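Local coordinates for protein probable sugar kinase (Clostridium perfringens, PDB 3KZH) that probably phosphorylates a sugar as a pfkB (ribokinase-like) family kinase and binds beta-d-glucopyranose, at residues S15-Y27 with T96-V110. Numbering follows the deposited sequence.
Sequences SVVDVFGFSKASY and TPTYLAILDENGEMV
V17 N gives its hydrogen to P97 O, the first rung of a parallel ladder between strands 16-23 and 98-103. V17, V19 and G21 each donate and accept across the gap, through to L103 N to G21 O at 2.7 Å, and S23 N to L103 O closes the ladder. The other edge of strand 16-23 is taken by antiparallel strand 32-42, whose backbone pairs with V16, D18, F20 and F22. At this last rung L103 O takes two hydrogens from S23: OG reaches it in the carbonyl plane at 2.9 Å, while N approaches from above that plane at 3.1 Å. S23 OG stands beside its own backbone N (chi1 -66°), which lets both bonds meet one oxygen.

Past the strand, Y27 N donates a nearly straight hydrogen bond to E105 OE1 (3.0 Å), from above the carboxylate plane. The Y27 ring takes V110 CG2 over the centre of one face, 3.7 Å from its centroid. Its OH bonds S111 OG of the second subunit and shares a water with V110 O. On the face carrying F20 and F22, L103 CD2 lies 3.8 Å from F20 CD1 and makes a CH-pi contact over the F22 ring. V17, V19 and T98 face the other way, onto helix 69-81.

This small sheet, apart from the large sheet and bordered by the second subunit, is consistent with the beta lid that meets its twin in ribokinase-like dimers.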
# COMPACT_ATOMS: atom_id res chain seq x y z
N SER A 15 -2.44 14.55 -1.96
CA SER A 15 -2.27 13.19 -2.50
C SER A 15 -2.87 12.28 -1.44
O SER A 15 -2.42 12.28 -0.29
CB SER A 15 -0.80 12.79 -2.67
OG SER A 15 -0.19 13.44 -3.75
N VAL A 16 -3.87 11.49 -1.82
CA VAL A 16 -4.52 10.57 -0.90
C VAL A 16 -4.44 9.14 -1.42
O VAL A 16 -4.61 8.91 -2.62
CB VAL A 16 -6.03 10.92 -0.70
CG1 VAL A 16 -6.65 10.05 0.42
CG2 VAL A 16 -6.24 12.41 -0.41
N VAL A 17 -4.18 8.19 -0.52
CA VAL A 17 -4.18 6.77 -0.87
C VAL A 17 -5.47 6.20 -0.27
O VAL A 17 -5.66 6.26 0.94
CB VAL A 17 -2.95 5.99 -0.29
CG1 VAL A 17 -3.06 4.49 -0.62
CG2 VAL A 17 -1.65 6.51 -0.88
N ASP A 18 -6.37 5.71 -1.12
CA ASP A 18 -7.63 5.10 -0.67
C ASP A 18 -7.49 3.58 -0.54
O ASP A 18 -6.96 2.92 -1.43
CB ASP A 18 -8.76 5.41 -1.66
CG ASP A 18 -9.23 6.85 -1.61
OD1 ASP A 18 -9.36 7.42 -0.51
OD2 ASP A 18 -9.50 7.42 -2.69
N VAL A 19 -7.88 3.04 0.62
CA VAL A 19 -7.83 1.59 0.89
C VAL A 19 -9.26 1.15 1.22
O VAL A 19 -9.79 1.44 2.29
CB VAL A 19 -6.85 1.23 2.05
CG1 VAL A 19 -6.65 -0.28 2.12
CG2 VAL A 19 -5.49 1.91 1.88
N PHE A 20 -9.89 0.47 0.27
CA PHE A 20 -11.27 0.02 0.40
C PHE A 20 -11.44 -1.49 0.55
O PHE A 20 -10.89 -2.27 -0.23
CB PHE A 20 -12.09 0.46 -0.82
CG PHE A 20 -12.38 1.94 -0.87
CD1 PHE A 20 -13.21 2.55 0.10
CD2 PHE A 20 -11.90 2.72 -1.94
CE1 PHE A 20 -13.55 3.93 0.01
CE2 PHE A 20 -12.23 4.10 -2.05
CZ PHE A 20 -13.06 4.71 -1.07
N GLY A 21 -12.22 -1.89 1.55
CA GLY A 21 -12.50 -3.30 1.79
C GLY A 21 -13.95 -3.59 1.49
O GLY A 21 -14.83 -3.08 2.18
N PHE A 22 -14.20 -4.37 0.44
CA PHE A 22 -15.56 -4.73 0.02
C PHE A 22 -15.92 -6.11 0.56
O PHE A 22 -15.23 -7.09 0.24
CB PHE A 22 -15.66 -4.77 -1.52
CG PHE A 22 -15.36 -3.45 -2.19
CD1 PHE A 22 -16.40 -2.57 -2.55
CD2 PHE A 22 -14.03 -3.08 -2.48
CE1 PHE A 22 -16.13 -1.33 -3.20
CE2 PHE A 22 -13.74 -1.85 -3.12
CZ PHE A 22 -14.79 -0.97 -3.48
N SER A 23 -16.99 -6.20 1.34
CA SER A 23 -17.45 -7.48 1.91
C SER A 23 -18.00 -8.45 0.86
O SER A 23 -18.83 -8.06 0.04
CB SER A 23 -18.53 -7.25 2.99
OG SER A 23 -18.04 -6.57 4.13
N LYS A 24 -17.49 -9.69 0.89
CA LYS A 24 -17.92 -10.76 -0.02
C LYS A 24 -18.78 -11.80 0.72
O LYS A 24 -18.96 -12.94 0.27
CB LYS A 24 -16.71 -11.42 -0.71
CG LYS A 24 -16.00 -10.53 -1.74
CD LYS A 24 -16.90 -10.19 -2.91
CE LYS A 24 -16.28 -9.16 -3.82
NZ LYS A 24 -17.21 -8.81 -4.93
N ALA A 25 -19.28 -11.38 1.87
CA ALA A 25 -20.15 -12.15 2.75
C ALA A 25 -20.87 -11.12 3.61
O ALA A 25 -20.42 -9.97 3.69
CB ALA A 25 -19.36 -13.08 3.64
N SER A 26 -21.96 -11.55 4.27
CA SER A 26 -22.75 -10.68 5.14
C SER A 26 -21.93 -10.03 6.25
O SER A 26 -21.27 -10.72 7.02
CB SER A 26 -23.93 -11.44 5.76
OG SER A 26 -24.93 -11.72 4.79
N TYR A 27 -21.93 -8.69 6.26
CA TYR A 27 -21.18 -7.91 7.25
C TYR A 27 -21.83 -7.96 8.64
O TYR A 27 -23.05 -7.96 8.78
CB TYR A 27 -21.00 -6.45 6.79
CG TYR A 27 -20.26 -5.57 7.78
CD1 TYR A 27 -18.87 -5.68 7.93
CD2 TYR A 27 -20.96 -4.70 8.66
CE1 TYR A 27 -18.18 -4.96 8.95
CE2 TYR A 27 -20.29 -3.99 9.68
CZ TYR A 27 -18.90 -4.12 9.81
OH TYR A 27 -18.23 -3.43 10.79
N THR A 96 1.11 9.79 5.24
CA THR A 96 0.64 10.21 3.91
C THR A 96 -0.89 10.10 4.03
O THR A 96 -1.38 9.11 4.58
CB THR A 96 1.14 9.24 2.81
OG1 THR A 96 2.57 9.22 2.81
CG2 THR A 96 0.66 9.66 1.42
N PRO A 97 -1.64 11.14 3.60
CA PRO A 97 -3.11 11.12 3.66
C PRO A 97 -3.70 9.82 3.14
O PRO A 97 -3.39 9.38 2.03
CB PRO A 97 -3.49 12.32 2.82
CG PRO A 97 -2.44 13.27 3.16
CD PRO A 97 -1.18 12.46 3.13
N THR A 98 -4.43 9.14 4.02
CA THR A 98 -5.03 7.85 3.71
C THR A 98 -6.46 7.75 4.21
O THR A 98 -6.79 8.27 5.28
CB THR A 98 -4.19 6.69 4.34
OG1 THR A 98 -2.83 6.82 3.92
CG2 THR A 98 -4.71 5.30 3.92
N TYR A 99 -7.30 7.12 3.41
CA TYR A 99 -8.69 6.90 3.77
C TYR A 99 -8.95 5.40 3.71
O TYR A 99 -8.97 4.79 2.64
CB TYR A 99 -9.63 7.67 2.83
CG TYR A 99 -11.10 7.55 3.18
CD1 TYR A 99 -11.62 8.13 4.35
CD2 TYR A 99 -11.98 6.84 2.33
CE1 TYR A 99 -13.00 8.00 4.68
CE2 TYR A 99 -13.35 6.70 2.65
CZ TYR A 99 -13.85 7.29 3.82
OH TYR A 99 -15.19 7.15 4.13
N LEU A 100 -9.10 4.80 4.89
CA LEU A 100 -9.37 3.37 5.04
C LEU A 100 -10.86 3.16 5.31
O LEU A 100 -11.36 3.61 6.32
CB LEU A 100 -8.51 2.80 6.19
CG LEU A 100 -8.70 1.38 6.72
CD1 LEU A 100 -8.53 0.33 5.63
CD2 LEU A 100 -7.69 1.15 7.83
N ALA A 101 -11.55 2.49 4.39
CA ALA A 101 -12.98 2.24 4.54
C ALA A 101 -13.41 0.82 4.27
O ALA A 101 -12.95 0.19 3.32
CB ALA A 101 -13.79 3.18 3.68
N ILE A 102 -14.33 0.34 5.10
CA ILE A 102 -14.89 -1.00 4.96
C ILE A 102 -16.35 -0.88 4.53
O ILE A 102 -17.14 -0.19 5.17
CB ILE A 102 -14.71 -1.84 6.27
CG1 ILE A 102 -13.23 -2.22 6.41
CG2 ILE A 102 -15.59 -3.10 6.25
CD1 ILE A 102 -12.83 -2.78 7.73
N LEU A 103 -16.67 -1.49 3.39
CA LEU A 103 -18.01 -1.48 2.82
C LEU A 103 -18.69 -2.84 3.02
O LEU A 103 -18.01 -3.87 3.11
CB LEU A 103 -17.98 -1.16 1.31
CG LEU A 103 -17.27 0.04 0.67
CD1 LEU A 103 -17.47 1.32 1.45
CD2 LEU A 103 -15.79 -0.24 0.55
N ASP A 104 -20.03 -2.83 3.10
CA ASP A 104 -20.79 -4.06 3.28
C ASP A 104 -21.12 -4.72 1.94
O ASP A 104 -20.65 -4.26 0.90
CB ASP A 104 -22.04 -3.86 4.17
CG ASP A 104 -23.07 -2.86 3.62
OD1 ASP A 104 -23.98 -2.49 4.39
OD2 ASP A 104 -23.02 -2.46 2.44
N GLU A 105 -21.91 -5.79 1.98
CA GLU A 105 -22.34 -6.57 0.81
C GLU A 105 -23.16 -5.76 -0.21
O GLU A 105 -23.24 -6.13 -1.39
CB GLU A 105 -23.13 -7.81 1.25
CG GLU A 105 -24.42 -7.53 2.07
CD GLU A 105 -24.22 -7.48 3.59
OE1 GLU A 105 -23.12 -7.11 4.06
OE2 GLU A 105 -25.18 -7.83 4.31
N ASN A 106 -23.75 -4.66 0.25
CA ASN A 106 -24.56 -3.77 -0.58
C ASN A 106 -23.69 -2.66 -1.17
O ASN A 106 -24.04 -2.06 -2.19
CB ASN A 106 -25.70 -3.15 0.24
CG ASN A 106 -26.58 -4.20 0.91
OD1 ASN A 106 -27.11 -5.09 0.24
ND2 ASN A 106 -26.73 -4.10 2.22
N GLY A 107 -22.57 -2.38 -0.51
CA GLY A 107 -21.64 -1.36 -0.97
C GLY A 107 -21.62 -0.10 -0.12
O GLY A 107 -20.94 0.87 -0.46
N GLU A 108 -22.35 -0.13 0.99
CA GLU A 108 -22.43 1.01 1.90
C GLU A 108 -21.33 0.99 2.95
O GLU A 108 -20.97 -0.07 3.47
CB GLU A 108 -23.79 1.06 2.59
CG GLU A 108 -24.93 1.41 1.66
CD GLU A 108 -25.93 2.35 2.30
OE1 GLU A 108 -25.54 3.49 2.65
OE2 GLU A 108 -27.11 1.96 2.44
N MSE A 109 -20.82 2.18 3.28
CA MSE A 109 -19.77 2.32 4.29
C MSE A 109 -20.36 2.08 5.68
O MSE A 109 -21.34 2.72 6.09
CB MSE A 109 -19.02 3.68 4.14
CG MSE A 109 -19.32 4.79 5.15
SE MSE A 109 -18.20 4.69 6.73
CE MSE A 109 -17.63 6.55 6.51
N VAL A 110 -19.80 1.08 6.33
CA VAL A 110 -20.21 0.68 7.67
C VAL A 110 -19.12 0.98 8.68
O VAL A 110 -19.34 0.85 9.89
CB VAL A 110 -20.56 -0.82 7.72
CG1 VAL A 110 -21.91 -1.07 7.09
CG2 VAL A 110 -19.49 -1.66 7.00
O HOH W 1 -19.66 -1.28 11.50